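Local atomic coordinates of VIN1 (Oscarella pearsei, PDB entry 6BFI), a protein that binds actin filaments and may play a role in cell-cell adhesion, as a member of the vinculin/alpha-catenin family. Residues V137-V141 with M168-M172; Y144-A148 with T159-L164; E194-V198 with K237-I242; Y233-K237 with D447-A451. All blocks are in the same frame, centred on the assembly; numbering follows the deposited sequence.

Interaction 1: V137-V141 with M168-M172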
# COMPACT_ATOMS: atom_id res chain seq x y z
N VAL A 137 -14.43 24.93 9.67
CA VAL A 137 -14.71 25.23 8.26
C VAL A 137 -15.32 24.02 7.56
O VAL A 137 -16.38 24.11 6.92
CB VAL A 137 -13.43 25.70 7.55
CG1 VAL A 137 -13.64 25.73 6.04
CG2 VAL A 137 -13.01 27.07 8.06
N CYS A 138 -14.66 22.86 7.69
CA CYS A 138 -15.15 21.65 7.03
C CYS A 138 -16.57 21.31 7.45
O CYS A 138 -17.39 20.87 6.64
CB CYS A 138 -14.21 20.47 7.34
SG CYS A 138 -12.51 20.70 6.79
N ARG A 139 -16.89 21.52 8.73
CA ARG A 139 -18.25 21.28 9.21
C ARG A 139 -19.23 22.24 8.56
O ARG A 139 -20.34 21.84 8.18
CB ARG A 139 -18.32 21.40 10.73
CG ARG A 139 -17.68 20.25 11.49
CD ARG A 139 -18.31 18.92 11.15
NE ARG A 139 -18.00 17.90 12.16
CZ ARG A 139 -18.23 16.60 12.01
NH1 ARG A 139 -18.76 16.14 10.89
NH2 ARG A 139 -17.92 15.76 12.99
N SER A 140 -18.85 23.52 8.42
CA SER A 140 -19.76 24.48 7.80
C SER A 140 -20.09 24.09 6.37
O SER A 140 -21.27 24.00 5.99
CB SER A 140 -19.17 25.89 7.86
OG SER A 140 -18.09 26.03 6.96
N VAL A 141 -19.06 23.83 5.55
CA VAL A 141 -19.32 23.50 4.15
C VAL A 141 -20.06 22.17 4.04
O VAL A 141 -20.99 22.01 3.23
CB VAL A 141 -18.01 23.50 3.35
CG1 VAL A 141 -16.97 22.63 4.01
CG2 VAL A 141 -18.26 23.04 1.92
N MET A 168 -16.01 26.14 -0.22
CA MET A 168 -15.15 25.06 -0.69
C MET A 168 -13.72 25.54 -0.88
O MET A 168 -12.77 24.84 -0.49
CB MET A 168 -15.70 24.49 -2.00
CG MET A 168 -16.80 23.46 -1.82
SD MET A 168 -16.19 21.95 -1.07
CE MET A 168 -17.69 20.97 -0.98
N THR A 169 -13.53 26.72 -1.46
CA THR A 169 -12.19 27.26 -1.62
C THR A 169 -11.53 27.50 -0.26
O THR A 169 -10.35 27.19 -0.07
CB THR A 169 -12.23 28.55 -2.44
OG1 THR A 169 -12.61 28.25 -3.79
CG2 THR A 169 -10.88 29.24 -2.44
N SER A 170 -12.29 28.03 0.70
CA SER A 170 -11.75 28.26 2.03
C SER A 170 -11.35 26.96 2.71
O SER A 170 -10.39 26.94 3.50
CB SER A 170 -12.77 29.00 2.90
OG SER A 170 -13.89 28.18 3.17
N MET A 171 -12.06 25.86 2.43
CA MET A 171 -11.67 24.57 2.99
C MET A 171 -10.41 24.04 2.32
O MET A 171 -9.48 23.58 2.99
CB MET A 171 -12.82 23.57 2.85
CG MET A 171 -12.52 22.20 3.43
SD MET A 171 -13.86 21.02 3.20
CE MET A 171 -13.84 20.84 1.41
N MET A 172 -10.35 24.11 0.98
CA MET A 172 -9.23 23.52 0.26
C MET A 172 -7.93 24.28 0.51
O MET A 172 -6.86 23.67 0.55
CB MET A 172 -9.54 23.48 -1.24
CG MET A 172 -10.69 22.58 -1.61
SD MET A 172 -11.02 22.60 -3.38
CE MET A 172 -12.59 21.75 -3.45
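Met171 lies between Cys138 and Val141 and makes the tight part of this contact. Its CG is anti to the backbone N (chi1 -179°), which carries the chain straight out from helix 154-178 toward helix 102-145. There SD comes to 3.6 Å from Val141 CG1, the two side chains crossing at about a right angle, while CG of Met171 touches Cys138 SG at 3.7 Å. Val141 is forked between two methionines: as CG1 takes the sulfur of Met171, CG2 meets Met168 CE at 3.6 Å. Met168 leaves its own helix pointing away, and the bend at its second torsion (chi2 -68°) brings the thioether back over the valine. All four of these residues are buried.

The other margin is looser and partly exposed. Val137 CG1 rests over the backbone of the opposing helix, 3.8 Å from Met171 CA, and at 3.8 Å from Ser170 OG. That hydroxyl is turned to its own helix, where it bonds to Gly167 O.

The helix segments run antiparallel at 152°, their axes 9.4 Å apart, as neighbours in a helical bundle do. No hydrogen bond crosses between them, so cohesion here rests on apolar fit, with flexible thioethers filling the space around branched valine and compact cysteine.

Interaction 2: Y144-A148 with T159-L164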
# COMPACT_ATOMS: atom_id res chain seq x y z
N TYR A 144 -23.64 22.80 4.68
CA TYR A 144 -24.30 23.47 3.57
C TYR A 144 -24.49 22.57 2.36
O TYR A 144 -25.31 22.88 1.49
CB TYR A 144 -23.52 24.73 3.16
CG TYR A 144 -24.28 25.59 2.17
CD1 TYR A 144 -25.49 26.19 2.53
CD2 TYR A 144 -23.80 25.81 0.89
CE1 TYR A 144 -26.19 26.97 1.63
CE2 TYR A 144 -24.50 26.59 -0.01
CZ TYR A 144 -25.69 27.17 0.37
OH TYR A 144 -26.38 27.95 -0.53
N LEU A 145 -23.75 21.45 2.28
CA LEU A 145 -23.94 20.53 1.16
C LEU A 145 -25.38 20.05 1.05
O LEU A 145 -25.91 19.89 -0.06
CB LEU A 145 -22.99 19.34 1.29
CG LEU A 145 -21.55 19.57 0.83
CD1 LEU A 145 -20.72 18.32 1.05
CD2 LEU A 145 -21.52 19.99 -0.63
N ASP A 146 -26.03 19.81 2.19
CA ASP A 146 -27.36 19.20 2.18
C ASP A 146 -28.44 20.10 1.61
O ASP A 146 -29.54 19.62 1.32
CB ASP A 146 -27.74 18.77 3.60
CG ASP A 146 -28.41 17.41 3.64
OD1 ASP A 146 -27.87 16.47 3.03
OD2 ASP A 146 -29.47 17.29 4.29
N VAL A 147 -28.16 21.40 1.42
CA VAL A 147 -29.15 22.31 0.86
C VAL A 147 -29.47 21.97 -0.59
O VAL A 147 -30.57 22.28 -1.07
CB VAL A 147 -28.64 23.76 1.01
CG1 VAL A 147 -29.59 24.75 0.35
CG2 VAL A 147 -28.45 24.11 2.47
N ALA A 148 -28.56 21.30 -1.29
CA ALA A 148 -28.75 21.02 -2.71
C ALA A 148 -29.94 20.11 -2.99
O ALA A 148 -30.42 20.06 -4.13
CB ALA A 148 -27.48 20.42 -3.30
N THR A 159 -27.70 30.57 -6.82
CA THR A 159 -27.41 31.11 -5.49
C THR A 159 -26.66 30.11 -4.64
O THR A 159 -25.64 30.44 -4.00
CB THR A 159 -28.71 31.54 -4.80
OG1 THR A 159 -29.50 30.38 -4.53
CG2 THR A 159 -29.49 32.49 -5.69
N PHE A 160 -27.14 28.86 -4.60
CA PHE A 160 -26.46 27.80 -3.86
C PHE A 160 -25.02 27.64 -4.34
O PHE A 160 -24.11 27.46 -3.53
CB PHE A 160 -27.24 26.49 -4.01
CG PHE A 160 -26.42 25.26 -3.72
CD1 PHE A 160 -26.25 24.81 -2.42
CD2 PHE A 160 -25.84 24.54 -4.75
CE1 PHE A 160 -25.51 23.68 -2.15
CE2 PHE A 160 -25.11 23.40 -4.49
CZ PHE A 160 -24.94 22.97 -3.19
N LEU A 161 -24.81 27.70 -5.66
CA LEU A 161 -23.46 27.59 -6.20
C LEU A 161 -22.58 28.72 -5.70
O LEU A 161 -21.47 28.49 -5.20
CB LEU A 161 -23.52 27.58 -7.73
CG LEU A 161 -22.40 26.95 -8.56
CD1 LEU A 161 -22.86 26.78 -10.00
CD2 LEU A 161 -21.11 27.76 -8.51
N GLN A 162 -23.06 29.97 -5.81
CA GLN A 162 -22.28 31.11 -5.38
C GLN A 162 -22.08 31.16 -3.87
O GLN A 162 -21.24 31.93 -3.39
CB GLN A 162 -22.93 32.42 -5.86
CG GLN A 162 -23.93 33.01 -4.89
CD GLN A 162 -24.49 34.33 -5.38
OE1 GLN A 162 -24.62 34.56 -6.58
NE2 GLN A 162 -24.81 35.22 -4.44
N ASN A 163 -22.84 30.37 -3.10
CA ASN A 163 -22.55 30.21 -1.68
C ASN A 163 -21.62 29.04 -1.40
O ASN A 163 -20.92 29.05 -0.38
CB ASN A 163 -23.85 30.01 -0.89
CG ASN A 163 -24.84 31.13 -1.11
OD1 ASN A 163 -24.50 32.18 -1.66
ND2 ASN A 163 -26.08 30.93 -0.66
N LEU A 164 -21.57 28.05 -2.29
CA LEU A 164 -20.77 26.86 -2.08
C LEU A 164 -19.33 27.03 -2.54
O LEU A 164 -18.42 26.46 -1.93
CB LEU A 164 -21.40 25.66 -2.81
CG LEU A 164 -20.73 24.30 -2.60
CD1 LEU A 164 -20.90 23.84 -1.16
CD2 LEU A 164 -21.27 23.27 -3.57
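The rings of Tyr144 and Phe160 lie nearly parallel, planes 28° apart, yet are slid so far past each other that they barely overlap, with centroids 5.3 Å apart. Their closest approach is Tyr144 CE2 to Phe160 CD1, at 3.5 Å. One face of Phe160 carries Ala148, whose CA sits above the plane toward the rim and whose CB reaches CZ of the phenyl ring at 3.6 Å; at the edge of that ring, in plane, is Tyr144 O. Phe160 O occupies the matching place at the edge of the Tyr144 ring.

Tyr144 has CG anti to its own amide nitrogen (chi1 -170°), which sends the phenol across to helix 154-178. Its OH accepts a bond of 3.0 Å from Asn163 ND2; the bond is bent, and the hydroxyl is tilted 22° from the amide plane. Beside the tyrosine, Leu164 CD1 packs against Leu145 CD2 at 3.9 Å. A leucine in place of Tyr144 would probably leave the Asn163 amide without this acceptor and Phe160 without its aromatic neighbour.

The contact closes the hairpin of helices 102-145 and 154-178 near the turn between them. Leu145 and Ala148 also pack on helix 224-249, through Leu238 and Ile235, and Ile209 of helix 185-215 touches both Ala148 and Phe160, so the hairpin is joined to the next two helices of the bundle.

Interaction 3: E194-V198 with K237-I242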
# COMPACT_ATOMS: atom_id res chain seq x y z
N GLU A 194 -8.54 12.85 -0.55
CA GLU A 194 -9.90 13.36 -0.34
C GLU A 194 -10.08 14.74 -0.95
O GLU A 194 -11.16 15.07 -1.46
CB GLU A 194 -10.23 13.37 1.15
CG GLU A 194 -9.95 12.06 1.88
CD GLU A 194 -10.68 10.87 1.28
OE1 GLU A 194 -11.80 11.05 0.75
OE2 GLU A 194 -10.13 9.75 1.34
N LEU A 195 -9.03 15.57 -0.92
CA LEU A 195 -9.06 16.84 -1.63
C LEU A 195 -9.36 16.63 -3.11
O LEU A 195 -10.23 17.30 -3.68
CB LEU A 195 -7.74 17.59 -1.44
CG LEU A 195 -7.52 18.30 -0.11
CD1 LEU A 195 -6.10 18.83 -0.02
CD2 LEU A 195 -8.53 19.42 0.06
N GLY A 196 -8.64 15.70 -3.74
CA GLY A 196 -8.93 15.37 -5.12
C GLY A 196 -10.37 14.94 -5.33
O GLY A 196 -11.02 15.36 -6.29
N THR A 197 -10.89 14.11 -4.42
CA THR A 197 -12.28 13.66 -4.52
C THR A 197 -13.24 14.85 -4.53
O THR A 197 -14.11 14.94 -5.40
CB THR A 197 -12.61 12.71 -3.38
OG1 THR A 197 -11.94 11.46 -3.58
CG2 THR A 197 -14.12 12.46 -3.31
N VAL A 198 -13.08 15.77 -3.58
CA VAL A 198 -13.97 16.93 -3.52
C VAL A 198 -13.86 17.76 -4.80
O VAL A 198 -14.88 18.14 -5.41
CB VAL A 198 -13.68 17.77 -2.27
CG1 VAL A 198 -14.57 19.00 -2.23
CG2 VAL A 198 -13.88 16.94 -1.01
N LYS A 237 -21.13 11.25 -1.49
CA LYS A 237 -19.70 11.09 -1.72
C LYS A 237 -18.93 12.28 -1.17
O LYS A 237 -17.90 12.11 -0.49
CB LYS A 237 -19.42 10.89 -3.22
CG LYS A 237 -17.94 10.74 -3.54
CD LYS A 237 -17.70 10.37 -5.00
CE LYS A 237 -18.07 8.92 -5.29
NZ LYS A 237 -17.70 8.53 -6.68
N LEU A 238 -19.41 13.50 -1.44
CA LEU A 238 -18.78 14.68 -0.87
C LEU A 238 -18.83 14.66 0.65
O LEU A 238 -17.83 14.96 1.32
CB LEU A 238 -19.45 15.95 -1.42
CG LEU A 238 -19.04 16.40 -2.82
CD1 LEU A 238 -20.00 17.44 -3.35
CD2 LEU A 238 -17.62 16.95 -2.80
N PHE A 239 -19.99 14.31 1.21
CA PHE A 239 -20.14 14.26 2.67
C PHE A 239 -19.13 13.31 3.29
O PHE A 239 -18.48 13.65 4.29
CB PHE A 239 -21.57 13.82 3.01
CG PHE A 239 -21.87 13.80 4.48
CD1 PHE A 239 -22.42 14.92 5.10
CD2 PHE A 239 -21.63 12.67 5.24
CE1 PHE A 239 -22.70 14.91 6.45
CE2 PHE A 239 -21.91 12.66 6.60
CZ PHE A 239 -22.44 13.78 7.20
N ILE A 240 -18.97 12.12 2.71
CA ILE A 240 -18.07 11.12 3.26
C ILE A 240 -16.62 11.57 3.13
O ILE A 240 -15.83 11.46 4.09
CB ILE A 240 -18.30 9.76 2.57
CG1 ILE A 240 -19.60 9.13 3.08
CG2 ILE A 240 -17.12 8.83 2.76
CD1 ILE A 240 -20.05 7.91 2.31
N ALA A 241 -16.24 12.11 1.97
CA ALA A 241 -14.89 12.63 1.80
C ALA A 241 -14.57 13.70 2.84
O ALA A 241 -13.48 13.70 3.43
CB ALA A 241 -14.70 13.18 0.39
N ILE A 242 -15.50 14.62 3.08
CA ILE A 242 -15.26 15.67 4.07
C ILE A 242 -15.19 15.09 5.47
O ILE A 242 -14.39 15.55 6.31
CB ILE A 242 -16.32 16.77 3.95
CG1 ILE A 242 -16.21 17.47 2.59
CG2 ILE A 242 -16.18 17.79 5.07
CD1 ILE A 242 -17.22 18.60 2.40
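Val198 and Leu238 make the chief apolar meeting of these two helices. Leu238 CD2 lies 3.7 Å from Val198 CG1, the side chains crossing at about a right angle, and the same methyl touches Val198 CA. The other branch of the valine, CG2, is shared between Ala241 CB at 4.1 Å and Ile242 CG1, a slightly longer contact. The anti placement of CG1 (chi1 177°) puts it against Leu238 CD2 and leaves CG2 facing Ala241 and Ile242.

Ala241 forms the centre of a second, mixed set of contacts. Its CB receives Thr197 CG2 at 3.8 Å and Glu194 OE1 at 3.6 Å, the glutamate chain being bent at its second torsion (chi2 -57°) so that the carboxylate comes down beside the alanine. So small a side chain suits the close backbones: Glu194 CA and Ala241 CA are 5.5 Å apart. On the flank, Thr197 CG2 also touches the aliphatic part of Lys237, at CG. Polar bonding plays no part across the interface; Thr197 OG1 makes a weak bond to Ser193 O instead.

The two helix segments are antiparallel, at 157° with axes 9.3 Å apart. Helix 154-178 adds Met168 and Met172 against Val198, whereas helix 102-145 covers Leu238 with Leu145 and Ile242 with Cys138 and Gln142, which places the pair within a four-helix bundle, as is usual in the vinculin family.

Interaction 4: Y233-K237 with D447-A451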
# COMPACT_ATOMS: atom_id res chain seq x y z
N TYR A 233 -26.38 10.84 -4.46
CA TYR A 233 -25.17 10.03 -4.45
C TYR A 233 -23.94 10.92 -4.44
O TYR A 233 -22.99 10.67 -3.68
CB TYR A 233 -25.16 9.10 -5.66
CG TYR A 233 -23.81 8.47 -5.95
CD1 TYR A 233 -23.40 7.33 -5.28
CD2 TYR A 233 -22.95 9.02 -6.89
CE1 TYR A 233 -22.17 6.75 -5.53
CE2 TYR A 233 -21.72 8.46 -7.15
CZ TYR A 233 -21.33 7.32 -6.47
OH TYR A 233 -20.10 6.75 -6.73
N VAL A 234 -23.93 11.96 -5.27
CA VAL A 234 -22.77 12.86 -5.26
C VAL A 234 -22.69 13.62 -3.94
O VAL A 234 -21.60 13.84 -3.40
CB VAL A 234 -22.83 13.82 -6.47
CG1 VAL A 234 -21.61 14.72 -6.49
CG2 VAL A 234 -22.92 13.02 -7.77
N ILE A 235 -23.85 14.02 -3.40
CA ILE A 235 -23.86 14.70 -2.10
C ILE A 235 -23.28 13.80 -1.02
O ILE A 235 -22.54 14.26 -0.14
CB ILE A 235 -25.29 15.15 -1.75
CG1 ILE A 235 -25.84 16.09 -2.82
CG2 ILE A 235 -25.31 15.84 -0.39
CD1 ILE A 235 -27.28 16.50 -2.60
N GLN A 236 -23.60 12.50 -1.07
CA GLN A 236 -23.09 11.59 -0.05
C GLN A 236 -21.60 11.33 -0.24
O GLN A 236 -20.86 11.20 0.74
CB GLN A 236 -23.87 10.28 -0.07
CG GLN A 236 -24.83 10.11 1.10
CD GLN A 236 -24.12 10.07 2.45
OE1 GLN A 236 -22.93 9.77 2.52
NE2 GLN A 236 -24.85 10.37 3.51
N LYS A 237 -21.13 11.25 -1.49
CA LYS A 237 -19.70 11.09 -1.72
C LYS A 237 -18.93 12.28 -1.17
O LYS A 237 -17.90 12.11 -0.49
CB LYS A 237 -19.42 10.89 -3.22
CG LYS A 237 -17.94 10.74 -3.54
CD LYS A 237 -17.70 10.37 -5.00
CE LYS A 237 -18.07 8.92 -5.29
NZ LYS A 237 -17.70 8.53 -6.68
N ASP A 447 -18.73 1.39 -6.10
CA ASP A 447 -19.47 2.56 -5.65
C ASP A 447 -19.93 3.42 -6.82
O ASP A 447 -21.10 3.80 -6.90
CB ASP A 447 -18.61 3.37 -4.68
CG ASP A 447 -19.34 4.58 -4.13
OD1 ASP A 447 -20.24 4.40 -3.28
OD2 ASP A 447 -19.02 5.71 -4.55
N ILE A 448 -19.02 3.74 -7.75
CA ILE A 448 -19.41 4.54 -8.90
C ILE A 448 -20.31 3.74 -9.83
O ILE A 448 -21.13 4.32 -10.56
CB ILE A 448 -18.17 5.08 -9.64
CG1 ILE A 448 -18.58 6.08 -10.73
CG2 ILE A 448 -17.36 3.95 -10.25
CD1 ILE A 448 -19.50 7.18 -10.24
N SER A 449 -20.20 2.41 -9.81
CA SER A 449 -21.09 1.59 -10.62
C SER A 449 -22.54 1.70 -10.14
O SER A 449 -23.47 1.52 -10.94
CB SER A 449 -20.64 0.13 -10.60
OG SER A 449 -19.35 -0.01 -11.17
N THR A 450 -22.75 2.00 -8.86
CA THR A 450 -24.12 2.17 -8.38
C THR A 450 -24.85 3.33 -9.07
O THR A 450 -26.09 3.36 -9.06
CB THR A 450 -24.16 2.39 -6.87
OG1 THR A 450 -23.63 3.68 -6.55
CG2 THR A 450 -23.36 1.31 -6.15
N ALA A 451 -24.12 4.27 -9.66
CA ALA A 451 -24.73 5.47 -10.24
C ALA A 451 -24.90 5.39 -11.75
O ALA A 451 -25.47 6.31 -12.34
CB ALA A 451 -23.89 6.70 -9.89
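Two helices far apart in the sequence, 224-249 and 432-449, meet here through a tyrosine that reaches from the first to the C-terminal end of the second. Tyr233, its ring swung out with CG anti to the backbone N (chi1 165°), gives its hydroxyl proton to Asp447 OD2 in a short bond of 2.6 Å. The phenol comes from above the carboxylate plane, 58° out of it. Lys237, one turn further on, bends at its third torsion, and its NZ donates a 3.0 Å hydrogen bond to Tyr233 OH; its salt bridge to Asp447 OD2 is long, at 3.8 Å.

Around the ring, Ala451 CB makes a CH-pi contact over one face, 4.1 Å from the centroid, and Ile448 CD1 touches CE2 at 4.0 Å. Thr450 OG1 is held by Asp447 O at 2.6 Å while it lies near Tyr233 CE1. A phenylalanine in place of Tyr233 would probably leave Asp447 and Lys237 without the hydroxyl that links them.

The phenol thus donates to the carboxylate and accepts from the ammonium, and the nearby lysine charge would be expected to strengthen its hold on the aspartate.

How the interactions relate
Interactions 1, 2 and 3 belong to one continuous apolar core. Interaction 2 is nested within the loop closed by interaction 1 and uses the same two helices, 102-145 and 154-178; their centres lie 12 Å apart, and the two contacts touch where Met168 CE approaches Leu145 CD2 at 4.0 Å. Interaction 3 brings in the next helices along the chain, with Val198 CG1 at 3.6 Å from Met168 SD, and Leu145 CD1 of interaction 2 at 3.7 Å from Leu238 CB. Interaction 4 shares Lys237 with interaction 3, their centres 11 Å apart, and extends the cluster to helix 432-449. It touches interaction 2 through Ile235 but stays about 8 Å, nearest atoms, from interaction 1.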